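PDB 5O8P: L-lysine 6-monooxygenase involved in desferrioxamine biosynthesis from Erwinia amylovora CFBP1430, which probably hydroxylates an amine nitrogen of cadaverine with the help of FAD and NADPH, as a step in the biosynthesis of the siderophore desferrioxamine. Local coordinates for residues F19-A24 with G115-N120; R136-D141 with G145-W150; E206-L211 with V297-H302. All coordinates share one frame; numbering follows the deposited sequence.

Interaction 1. Residues F19-A24 with G115-N120; sequences FNLGLA and GNLRWN. With FAD (flavin-adenine dinucleotide), chain C.
L117 splits its two methyl branches between two residues of helix 18-27. Its CD1 meets CD1 of L21 at 3.9 Å, the two leucine side chains crossing at about a right angle, so that only their ends touch. Its CD2 comes to 3.8 Å from CB of A24. L21 reaches this point with its CG anti to the backbone N (chi1 -178°), which carries the branch out from a CB that does not itself face the other segment. At A24 the single methyl points toward segment 115-120, and so small a side chain lets the loop residue N116 come close. The N116 amide then grips the helix: ND2 donates to the backbone O of A24 at 3.1 Å, nearly straight at 172°. The acceptor lies in the amide plane, whereas the donor is tilted somewhat from the carbonyl plane. Asparagine suits this place because its short amide can serve a carbonyl in the last turn of helix 18-27.

F37 of strand 35-38 packs against A24, N116 and L117, and A111 of helix 100-113 packs against L21 and L117. At the start of segment 19-24, F19 lays its CE2 3.2 Å from FAD O5', beside the pyrophosphate. A helix that packs on the parallel strands 35-38 and 117-118 and starts at the cofactor's phosphates is characteristic of the Rossmann-type FAD-binding fold.

Interaction 2. Residues R136-D141 with G145-W150; sequences RVRSTD and GKQQEW
S139 and W150 are brought together by their first torsions: OG of S139 stands between its backbone N and carbonyl carbon (chi1 87°), while CG of W150 lies anti to its own carbonyl carbon (chi1 -53°), laying the indole back along the neighbouring strand. NE1 of W150 thus donates to OG of S139 at 3.2 Å, with the hydroxyl in the ring plane, at the indole edge. A small serine suits the site, accepting this bond without displacing the ring. On the opposite face Q147 folds beside T140, and its NE2 makes a weak bond to T140 OG1 at 3.0 Å. Further along that face the aliphatic part of R138 runs beside E149, CG to CG 3.8 Å. Here OE1 of E149 takes a salt bridge from NH1 of R136 at 2.9 Å, met from above the carboxylate plane; R136 also pairs with D129 through NH2.

The backbones form an antiparallel hairpin in which V137 with W150 and S139 with Q148 are hydrogen-bonded pairs. Near the turn, D141 N binds K146 O at 2.9 Å and G145 N binds D141 O at 2.7 Å; glycine accommodates the positive phi of 81° there. D141 OD2 in turn accepts from S144 N. Strand 134-141 pairs on its other side with strand 121-129, strand 147-152 runs parallel to strand 8-14, and V137 and W150 both pack on I12 and on L38 of strand 35-38.

Interaction 3. Residues E206-L211 with V297-H302; sequences EIYYDL and VNLFTH
Y208 carries the helix side of this contact alone, meeting V297 and L299 with the far end of its side chain. Its CG stands anti to the backbone N (chi1 -166°) and the ring is turned nearly perpendicular to the CA–CB–CG plane (chi2 -90°), so the phenol projects from the helix towards the strand with OH leading. That oxygen rests 3.6 Å from CB of V297 and 3.6 Å from CD1 of L299, with CG1 of V297 slightly farther from OH at 3.8 Å. V297 lies at about a right angle to the tyrosine, and its beta-branched body directs CB and CG1 at the hydroxyl. L299 comes in obliquely. Its CB does not aim at the helix, but CG is anti to the carbonyl carbon (chi1 -70°) and the next torsion swings CD1 in to the phenol.

Although its neighbours across the contact are apolar, the hydroxyl is satisfied by a hydrogen bond to L222 O on strand 221-225. The ring also stacks with W224 of that strand. Tyrosine therefore suits the position: a long flat group spans the gap, where the nearest CA atoms, those of Y208 and L299, are 10.7 Å apart, and its polar end has a backbone carbonyl to bind. N298 gives ND2 to N223 OD1. L299 additionally packs on F424 of the second subunit.

The axes of the short segments 206-211 and 297-300 run nearly antiparallel, 12.6 Å apart at closest. Helix 202-213 follows strand 194-198; S200 in the loop and S203 in the first turn bind NADP(+) in a structure of this protein, though none is bound to this chain here. A helix covering a five-stranded parallel sheet, here reaching strand 297-300, outermost within this chain but joined through L299 backbone hydrogen bonds to the second subunit, is the architecture of a Rossmann-type NADP(H)-binding domain.

Overall arrangement
Interactions 1 and 2 are neighbours on the FAD side of the chain, their centres about 17 Å apart, and both reach the same mixed sheet; R118 and W150 pack against each other between them. Interaction 3 lies on the opposite side of the chain's centre, about 37 Å from interaction 1 and 45 Å from interaction 2, centre to centre, against the separate parallel sheet. Interaction 1 is buried and mixes leucine packing with one amide bond. Interaction 2, the most exposed, is built on backbone pairing edged with polar and charged side chains. Interaction 3, partly buried, resembles interaction 1 in setting a helix against a strand, but uses a single tyrosine.

Interaction 1. Residues F19-A24 with G115-N120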
loop_
_atom_site.group_PDB
_atom_site.type_symbol
_atom_site.label_atom_id
_atom_site.label_comp_id
_atom_site.label_asym_id
_atom_site.label_seq_id
_atom_site.Cartn_x
_atom_site.Cartn_y
_atom_site.Cartn_z
ATOM N N PHE B 19 5.582 -27.590 13.812
ATOM C CA PHE B 19 6.158 -28.531 12.846
ATOM C C PHE B 19 5.644 -29.976 12.988
ATOM O O PHE B 19 5.112 -30.519 12.023
ATOM C CB PHE B 19 7.692 -28.481 12.872
ATOM C CG PHE B 19 8.245 -27.129 12.563
ATOM C CD1 PHE B 19 7.752 -26.373 11.485
ATOM C CD2 PHE B 19 9.270 -26.604 13.307
ATOM C CE1 PHE B 19 8.249 -25.127 11.195
ATOM C CE2 PHE B 19 9.779 -25.346 13.003
ATOM C CZ PHE B 19 9.251 -24.612 11.964
ATOM N N ASN B 20 5.772 -30.589 14.165
ATOM C CA ASN B 20 5.224 -31.948 14.360
ATOM C C ASN B 20 3.709 -31.982 14.360
ATOM O O ASN B 20 3.138 -32.997 13.996
ATOM C CB ASN B 20 5.750 -32.627 15.622
ATOM C CG ASN B 20 7.038 -33.404 15.398
ATOM O OD1 ASN B 20 7.515 -33.521 14.285
ATOM N ND2 ASN B 20 7.609 -33.934 16.467
ATOM N N LEU B 21 3.051 -30.893 14.746
ATOM C CA LEU B 21 1.593 -30.812 14.620
ATOM C C LEU B 21 1.214 -30.857 13.143
ATOM O O LEU B 21 0.201 -31.448 12.768
ATOM C CB LEU B 21 1.046 -29.541 15.274
ATOM C CG LEU B 21 -0.477 -29.371 15.246
ATOM C CD1 LEU B 21 -1.164 -30.519 15.974
ATOM C CD2 LEU B 21 -0.917 -28.032 15.846
ATOM N N GLY B 22 2.032 -30.224 12.304
ATOM C CA GLY B 22 1.889 -30.321 10.854
ATOM C C GLY B 22 2.029 -31.746 10.387
ATOM O O GLY B 22 1.111 -32.287 9.770
ATOM N N LEU B 23 3.162 -32.366 10.710
ATOM C CA LEU B 23 3.390 -33.781 10.367
ATOM C C LEU B 23 2.212 -34.658 10.783
ATOM O O LEU B 23 1.812 -35.563 10.045
ATOM C CB LEU B 23 4.673 -34.311 11.015
ATOM C CG LEU B 23 5.164 -35.697 10.586
ATOM C CD1 LEU B 23 5.179 -35.852 9.084
ATOM C CD2 LEU B 23 6.549 -35.953 11.153
ATOM N N ALA B 24 1.645 -34.369 11.955
ATOM C CA ALA B 24 0.514 -35.126 12.470
ATOM C C ALA B 24 -0.722 -34.999 11.596
ATOM O O ALA B 24 -1.366 -36.012 11.309
ATOM C CB ALA B 24 0.195 -34.707 13.892
ATOM N N GLY B 115 -6.352 -37.566 16.288
ATOM C CA GLY B 115 -6.279 -38.752 17.122
ATOM C C GLY B 115 -4.870 -39.185 17.510
ATOM O O GLY B 115 -4.695 -39.876 18.507
ATOM N N ASN B 116 -3.864 -38.783 16.740
ATOM C CA ASN B 116 -2.502 -39.319 16.907
ATOM C C ASN B 116 -1.619 -38.566 17.901
ATOM O O ASN B 116 -0.417 -38.819 17.952
ATOM C CB ASN B 116 -1.794 -39.459 15.552
ATOM C CG ASN B 116 -1.865 -38.207 14.702
ATOM O OD1 ASN B 116 -2.366 -37.167 15.140
ATOM N ND2 ASN B 116 -1.378 -38.307 13.453
ATOM N N LEU B 117 -2.199 -37.674 18.705
ATOM C CA LEU B 117 -1.423 -36.901 19.689
ATOM C C LEU B 117 -1.598 -37.460 21.093
ATOM O O LEU B 117 -2.700 -37.829 21.449
ATOM C CB LEU B 117 -1.861 -35.429 19.673
ATOM C CG LEU B 117 -1.866 -34.753 18.301
ATOM C CD1 LEU B 117 -2.266 -33.292 18.446
ATOM C CD2 LEU B 117 -0.503 -34.915 17.624
ATOM N N ARG B 118 -0.511 -37.512 21.863
ATOM C CA ARG B 118 -0.526 -37.935 23.261
ATOM C C ARG B 118 0.084 -36.836 24.128
ATOM O O ARG B 118 1.311 -36.694 24.208
ATOM C CB ARG B 118 0.265 -39.246 23.448
ATOM C CG ARG B 118 -0.540 -40.336 24.124
ATOM C CD ARG B 118 -1.071 -41.386 23.170
ATOM N NE ARG B 118 -2.034 -40.871 22.198
ATOM C CZ ARG B 118 -2.717 -41.621 21.320
ATOM N NH1 ARG B 118 -2.583 -42.953 21.283
ATOM N NH2 ARG B 118 -3.551 -41.034 20.470
ATOM N N TRP B 119 -0.772 -36.053 24.775
ATOM C CA TRP B 119 -0.308 -34.967 25.648
ATOM C C TRP B 119 0.122 -35.490 27.022
ATOM O O TRP B 119 -0.059 -36.662 27.328
ATOM C CB TRP B 119 -1.399 -33.899 25.794
ATOM C CG TRP B 119 -1.768 -33.279 24.491
ATOM C CD1 TRP B 119 -2.892 -33.515 23.761
ATOM C CD2 TRP B 119 -0.983 -32.356 23.737
ATOM N NE1 TRP B 119 -2.863 -32.791 22.598
ATOM C CE2 TRP B 119 -1.703 -32.064 22.559
ATOM C CE3 TRP B 119 0.259 -31.739 23.946
ATOM C CZ2 TRP B 119 -1.228 -31.175 21.589
ATOM C CZ3 TRP B 119 0.743 -30.861 22.986
ATOM C CH2 TRP B 119 -0.002 -30.581 21.822
ATOM N N ASN B 120 0.699 -34.614 27.841
ATOM C CA ASN B 120 1.134 -34.957 29.208
ATOM C C ASN B 120 2.077 -36.170 29.244
ATOM O O ASN B 120 1.964 -37.019 30.092
ATOM C CB ASN B 120 -0.084 -35.152 30.130
ATOM C CG ASN B 120 -0.884 -33.868 30.316
ATOM O OD1 ASN B 120 -2.074 -33.820 29.995
ATOM N ND2 ASN B 120 -0.225 -32.806 30.814
HETATM P PA FAD C . 7.958 -25.597 19.777
HETATM O O1A FAD C . 6.871 -24.660 20.269
HETATM O O2A FAD C . 9.365 -25.438 20.304
HETATM O O5B FAD C . 7.415 -27.084 20.096
HETATM C C5B FAD C . 8.141 -28.015 20.893
HETATM C C4B FAD C . 7.245 -28.851 21.799
HETATM O O4B FAD C . 7.962 -30.022 22.222
HETATM C C3B FAD C . 6.842 -28.112 23.070
HETATM O O3B FAD C . 5.431 -28.271 23.270
HETATM C C2B FAD C . 7.696 -28.742 24.170
HETATM O O2B FAD C . 7.072 -28.765 25.458
HETATM C C1B FAD C . 7.892 -30.153 23.649
HETATM N N9A FAD C . 9.037 -30.913 24.223
HETATM C C8A FAD C . 10.329 -30.542 24.338
HETATM N N7A FAD C . 11.058 -31.536 24.919
HETATM C C5A FAD C . 10.224 -32.565 25.182
HETATM C C6A FAD C . 10.316 -33.922 25.786
HETATM N N6A FAD C . 11.496 -34.405 26.247
HETATM N N1A FAD C . 9.183 -34.669 25.860
HETATM C C2A FAD C . 7.994 -34.214 25.411
HETATM N N3A FAD C . 7.840 -32.993 24.862
HETATM C C4A FAD C . 8.893 -32.143 24.719
HETATM N N1 FAD C . 8.044 -18.551 12.319
HETATM C C2 FAD C . 7.287 -18.247 11.232
HETATM O O2 FAD C . 7.528 -18.846 10.160
HETATM N N3 FAD C . 6.289 -17.336 11.277
HETATM C C4 FAD C . 5.988 -16.665 12.404
HETATM O O4 FAD C . 5.067 -15.825 12.418
HETATM C C4X FAD C . 6.769 -16.939 13.636
HETATM N N5 FAD C . 6.514 -16.303 14.800
HETATM C C5X FAD C . 7.248 -16.574 15.905
HETATM C C6 FAD C . 6.942 -15.885 17.076
HETATM C C7 FAD C . 7.652 -16.111 18.253
HETATM C C7M FAD C . 7.303 -15.349 19.508
HETATM C C8 FAD C . 8.759 -17.111 18.250
HETATM C C8M FAD C . 9.541 -17.374 19.508
HETATM C C9 FAD C . 9.076 -17.804 17.081
HETATM C C9A FAD C . 8.366 -17.587 15.886
HETATM N N10 FAD C . 8.652 -18.278 14.659
HETATM C C10 FAD C . 7.856 -17.954 13.525
HETATM C "C1'" FAD C . 9.720 -19.305 14.513
HETATM C "C2'" FAD C . 9.191 -20.746 14.701
HETATM O "O2'" FAD C . 7.977 -20.940 13.946
HETATM C "C3'" FAD C . 8.950 -21.135 16.172
HETATM O "O3'" FAD C . 10.173 -21.053 16.920
HETATM C "C4'" FAD C . 8.369 -22.545 16.343
HETATM O "O4'" FAD C . 7.634 -22.612 17.570
HETATM C "C5'" FAD C . 9.441 -23.631 16.353
HETATM O "O5'" FAD C . 8.846 -24.876 15.983
HETATM P P FAD C . 8.875 -26.123 16.987
HETATM O O1P FAD C . 8.109 -27.260 16.344
HETATM O O2P FAD C . 10.332 -26.288 17.316
HETATM O O3P FAD C . 7.963 -25.448 18.155
#

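Interaction 2. Residues R136-D141 with G145-W150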
loop_
_atom_site.group_PDB
_atom_site.type_symbol
_atom_site.label_atom_id
_atom_site.label_comp_id
_atom_site.label_asym_id
_atom_site.label_seq_id
_atom_site.Cartn_x
_atom_site.Cartn_y
_atom_site.Cartn_z
ATOM N N ARG B 136 13.435 -47.514 21.375
ATOM C CA ARG B 136 12.640 -47.675 22.591
ATOM C C ARG B 136 12.613 -46.334 23.286
ATOM O O ARG B 136 13.660 -45.848 23.688
ATOM C CB ARG B 136 13.307 -48.737 23.476
ATOM C CG ARG B 136 12.694 -48.956 24.838
ATOM C CD ARG B 136 13.427 -50.061 25.606
ATOM N NE ARG B 136 13.435 -51.324 24.854
ATOM C CZ ARG B 136 12.396 -52.156 24.745
ATOM N NH1 ARG B 136 11.220 -51.899 25.344
ATOM N NH2 ARG B 136 12.533 -53.268 24.015
ATOM N N VAL B 137 11.430 -45.748 23.423
ATOM C CA VAL B 137 11.249 -44.386 23.964
ATOM C C VAL B 137 10.564 -44.469 25.323
ATOM O O VAL B 137 9.399 -44.845 25.387
ATOM C CB VAL B 137 10.355 -43.546 23.016
ATOM C CG1 VAL B 137 10.029 -42.178 23.603
ATOM C CG2 VAL B 137 11.012 -43.414 21.656
ATOM N N ARG B 138 11.271 -44.112 26.394
ATOM C CA ARG B 138 10.713 -44.184 27.752
ATOM C C ARG B 138 10.104 -42.836 28.146
ATOM O O ARG B 138 10.810 -41.827 28.251
ATOM C CB ARG B 138 11.776 -44.628 28.763
ATOM C CG ARG B 138 11.206 -45.357 29.986
ATOM C CD ARG B 138 12.293 -45.845 30.947
ATOM N NE ARG B 138 13.078 -44.708 31.470
ATOM C CZ ARG B 138 14.418 -44.614 31.542
ATOM N NH1 ARG B 138 15.219 -45.612 31.153
ATOM N NH2 ARG B 138 14.963 -43.496 32.025
ATOM N N SER B 139 8.786 -42.835 28.355
ATOM C CA SER B 139 8.043 -41.646 28.760
ATOM C C SER B 139 7.633 -41.684 30.225
ATOM O O SER B 139 7.708 -42.726 30.885
ATOM C CB SER B 139 6.787 -41.500 27.907
ATOM O OG SER B 139 5.695 -42.222 28.446
ATOM N N THR B 140 7.186 -40.531 30.711
ATOM C CA THR B 140 6.638 -40.383 32.059
ATOM C C THR B 140 5.399 -39.513 31.938
ATOM O O THR B 140 5.485 -38.412 31.401
ATOM C CB THR B 140 7.657 -39.703 33.004
ATOM O OG1 THR B 140 8.734 -40.609 33.304
ATOM C CG2 THR B 140 7.026 -39.269 34.311
ATOM N N ASP B 141 4.249 -39.989 32.420
ATOM C CA ASP B 141 3.032 -39.173 32.433
ATOM C C ASP B 141 3.169 -38.033 33.444
ATOM O O ASP B 141 3.411 -38.281 34.621
ATOM C CB ASP B 141 1.791 -40.018 32.727
ATOM C CG ASP B 141 0.490 -39.223 32.599
ATOM O OD1 ASP B 141 -0.041 -39.087 31.478
ATOM O OD2 ASP B 141 0.000 -38.727 33.630
ATOM N N GLY B 145 2.678 -39.555 36.909
ATOM C CA GLY B 145 4.002 -40.160 37.127
ATOM C C GLY B 145 4.252 -41.502 36.456
ATOM O O GLY B 145 5.376 -42.012 36.497
ATOM N N LYS B 146 3.214 -42.076 35.843
ATOM C CA LYS B 146 3.261 -43.422 35.257
ATOM C C LYS B 146 4.314 -43.562 34.157
ATOM O O LYS B 146 4.377 -42.720 33.267
ATOM C CB LYS B 146 1.891 -43.764 34.678
ATOM C CG LYS B 146 1.804 -45.138 34.024
ATOM C CD LYS B 146 0.372 -45.502 33.704
ATOM C CE LYS B 146 0.286 -46.941 33.224
ATOM N NZ LYS B 146 -1.035 -47.253 32.623
ATOM N N GLN B 147 5.119 -44.620 34.222
ATOM C CA GLN B 147 6.096 -44.935 33.188
ATOM C C GLN B 147 5.417 -45.690 32.050
ATOM O O GLN B 147 4.539 -46.514 32.283
ATOM C CB GLN B 147 7.230 -45.794 33.764
ATOM C CG GLN B 147 7.974 -45.171 34.943
ATOM C CD GLN B 147 8.735 -43.918 34.567
ATOM O OE1 GLN B 147 9.498 -43.923 33.601
ATOM N NE2 GLN B 147 8.531 -42.839 35.318
ATOM N N GLN B 148 5.816 -45.391 30.820
ATOM C CA GLN B 148 5.404 -46.176 29.645
ATOM C C GLN B 148 6.571 -46.220 28.670
ATOM O O GLN B 148 7.402 -45.313 28.649
ATOM C CB GLN B 148 4.168 -45.592 28.947
ATOM C CG GLN B 148 3.433 -44.503 29.714
ATOM C CD GLN B 148 2.205 -43.991 28.985
ATOM O OE1 GLN B 148 1.541 -44.737 28.241
ATOM N NE2 GLN B 148 1.889 -42.703 29.200
ATOM N N GLU B 149 6.645 -47.300 27.892
ATOM C CA GLU B 149 7.647 -47.454 26.834
ATOM C C GLU B 149 6.948 -47.580 25.497
ATOM O O GLU B 149 5.949 -48.281 25.366
ATOM C CB GLU B 149 8.573 -48.646 27.098
ATOM C CG GLU B 149 9.670 -48.293 28.094
ATOM C CD GLU B 149 10.652 -49.417 28.397
ATOM O OE1 GLU B 149 10.532 -50.537 27.809
ATOM O OE2 GLU B 149 11.561 -49.131 29.229
ATOM N N TRP B 150 7.459 -46.842 24.524
ATOM C CA TRP B 150 6.903 -46.809 23.193
ATOM C C TRP B 150 7.968 -47.375 22.281
ATOM O O TRP B 150 9.150 -47.033 22.400
ATOM C CB TRP B 150 6.579 -45.376 22.803
ATOM C CG TRP B 150 5.720 -44.656 23.789
ATOM C CD1 TRP B 150 6.109 -44.100 24.969
ATOM C CD2 TRP B 150 4.323 -44.396 23.672
ATOM N NE1 TRP B 150 5.040 -43.511 25.594
ATOM C CE2 TRP B 150 3.928 -43.678 24.817
ATOM C CE3 TRP B 150 3.366 -44.705 22.706
ATOM C CZ2 TRP B 150 2.612 -43.266 25.029
ATOM C CZ3 TRP B 150 2.063 -44.291 22.903
ATOM C CH2 TRP B 150 1.693 -43.580 24.061
#

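Interaction 3. Residues E206-L211 with V297-H302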
loop_
_atom_site.group_PDB
_atom_site.type_symbol
_atom_site.label_atom_id
_atom_site.label_comp_id
_atom_site.label_asym_id
_atom_site.label_seq_id
_atom_site.Cartn_x
_atom_site.Cartn_y
_atom_site.Cartn_z
ATOM N N GLU B 206 8.527 -5.910 18.503
ATOM C CA GLU B 206 7.117 -5.983 18.911
ATOM C C GLU B 206 6.919 -5.500 20.331
ATOM O O GLU B 206 5.957 -4.784 20.604
ATOM C CB GLU B 206 6.594 -7.402 18.801
ATOM C CG GLU B 206 6.315 -7.801 17.376
ATOM C CD GLU B 206 5.974 -9.265 17.205
ATOM O OE1 GLU B 206 6.046 -10.035 18.189
ATOM O OE2 GLU B 206 5.627 -9.650 16.060
ATOM N N ILE B 207 7.838 -5.897 21.210
ATOM C CA ILE B 207 7.847 -5.458 22.593
ATOM C C ILE B 207 8.103 -3.968 22.662
ATOM O O ILE B 207 7.361 -3.267 23.330
ATOM C CB ILE B 207 8.898 -6.229 23.436
ATOM C CG1 ILE B 207 8.400 -7.642 23.684
ATOM C CG2 ILE B 207 9.196 -5.535 24.763
ATOM C CD1 ILE B 207 9.425 -8.572 24.294
ATOM N N TYR B 208 9.144 -3.491 21.976
ATOM C CA TYR B 208 9.462 -2.061 21.974
ATOM C C TYR B 208 8.270 -1.215 21.534
ATOM O O TYR B 208 7.950 -0.214 22.162
ATOM C CB TYR B 208 10.681 -1.743 21.106
ATOM C CG TYR B 208 11.197 -0.351 21.362
ATOM C CD1 TYR B 208 10.719 0.732 20.630
ATOM C CD2 TYR B 208 12.136 -0.114 22.364
ATOM C CE1 TYR B 208 11.187 2.012 20.860
ATOM C CE2 TYR B 208 12.603 1.165 22.622
ATOM C CZ TYR B 208 12.135 2.230 21.868
ATOM O OH TYR B 208 12.615 3.498 22.130
ATOM N N TYR B 209 7.610 -1.634 20.470
ATOM C CA TYR B 209 6.404 -0.968 20.011
ATOM C C TYR B 209 5.286 -1.004 21.058
ATOM O O TYR B 209 4.583 -0.013 21.259
ATOM C CB TYR B 209 5.926 -1.588 18.689
ATOM C CG TYR B 209 4.806 -0.811 18.057
ATOM C CD1 TYR B 209 5.062 0.322 17.293
ATOM C CD2 TYR B 209 3.488 -1.185 18.254
ATOM C CE1 TYR B 209 4.033 1.047 16.727
ATOM C CE2 TYR B 209 2.455 -0.466 17.689
ATOM C CZ TYR B 209 2.739 0.650 16.933
ATOM O OH TYR B 209 1.717 1.348 16.371
ATOM N N ASP B 210 5.122 -2.154 21.709
ATOM C CA ASP B 210 4.068 -2.343 22.712
ATOM C C ASP B 210 4.255 -1.367 23.868
ATOM O O ASP B 210 3.305 -0.709 24.278
ATOM C CB ASP B 210 4.084 -3.787 23.236
ATOM C CG ASP B 210 2.780 -4.198 23.893
ATOM O OD1 ASP B 210 1.743 -4.174 23.203
ATOM O OD2 ASP B 210 2.810 -4.603 25.078
ATOM N N LEU B 211 5.491 -1.275 24.362
ATOM C CA LEU B 211 5.838 -0.382 25.466
ATOM C C LEU B 211 5.795 1.086 25.058
ATOM O O LEU B 211 5.342 1.921 25.839
ATOM C CB LEU B 211 7.222 -0.732 26.049
ATOM C CG LEU B 211 7.325 -2.114 26.713
ATOM C CD1 LEU B 211 8.773 -2.463 27.034
ATOM C CD2 LEU B 211 6.475 -2.171 27.962
ATOM N N VAL B 297 13.759 8.388 25.320
ATOM C CA VAL B 297 14.148 7.135 24.680
ATOM C C VAL B 297 15.602 7.181 24.238
ATOM O O VAL B 297 16.141 8.232 23.958
ATOM C CB VAL B 297 13.259 6.783 23.459
ATOM C CG1 VAL B 297 11.786 6.785 23.855
ATOM C CG2 VAL B 297 13.498 7.727 22.287
ATOM N N ASN B 298 16.234 6.020 24.201
ATOM C CA ASN B 298 17.585 5.879 23.683
ATOM C C ASN B 298 17.624 4.612 22.860
ATOM O O ASN B 298 16.981 3.628 23.211
ATOM C CB ASN B 298 18.588 5.800 24.826
ATOM C CG ASN B 298 18.518 7.004 25.728
ATOM O OD1 ASN B 298 18.978 8.092 25.375
ATOM N ND2 ASN B 298 17.896 6.831 26.881
ATOM N N LEU B 299 18.347 4.657 21.746
ATOM C CA LEU B 299 18.453 3.535 20.839
ATOM C C LEU B 299 19.906 3.426 20.431
ATOM O O LEU B 299 20.419 4.331 19.790
ATOM C CB LEU B 299 17.563 3.747 19.614
ATOM C CG LEU B 299 16.047 3.659 19.853
ATOM C CD1 LEU B 299 15.466 4.927 20.450
ATOM C CD2 LEU B 299 15.319 3.346 18.554
ATOM N N PHE B 300 20.570 2.344 20.828
ATOM C CA PHE B 300 21.961 2.091 20.440
ATOM C C PHE B 300 22.084 0.888 19.510
ATOM O O PHE B 300 21.246 -0.006 19.530
ATOM C CB PHE B 300 22.801 1.867 21.684
ATOM C CG PHE B 300 22.924 3.084 22.547
ATOM C CD1 PHE B 300 21.984 3.347 23.538
ATOM C CD2 PHE B 300 23.969 3.972 22.367
ATOM C CE1 PHE B 300 22.087 4.468 24.345
ATOM C CE2 PHE B 300 24.083 5.099 23.170
ATOM C CZ PHE B 300 23.138 5.341 24.167
ATOM N N THR B 301 23.131 0.884 18.693
ATOM C CA THR B 301 23.404 -0.208 17.752
ATOM C C THR B 301 24.859 -0.608 17.899
ATOM O O THR B 301 25.579 -0.010 18.691
ATOM C CB THR B 301 23.127 0.228 16.301
ATOM O OG1 THR B 301 23.661 1.538 16.090
ATOM C CG2 THR B 301 21.631 0.240 16.019
ATOM N N HIS B 302 25.283 -1.641 17.172
ATOM C CA HIS B 302 26.661 -2.149 17.233
ATOM C C HIS B 302 27.146 -2.537 18.641
ATOM O O HIS B 302 28.344 -2.731 18.840
ATOM C CB HIS B 302 27.643 -1.118 16.637
ATOM C CG HIS B 302 27.503 -0.930 15.161
ATOM N ND1 HIS B 302 28.005 -1.833 14.246
ATOM C CD2 HIS B 302 26.948 0.070 14.437
ATOM C CE1 HIS B 302 27.752 -1.401 13.024
ATOM N NE2 HIS B 302 27.109 -0.251 13.112
#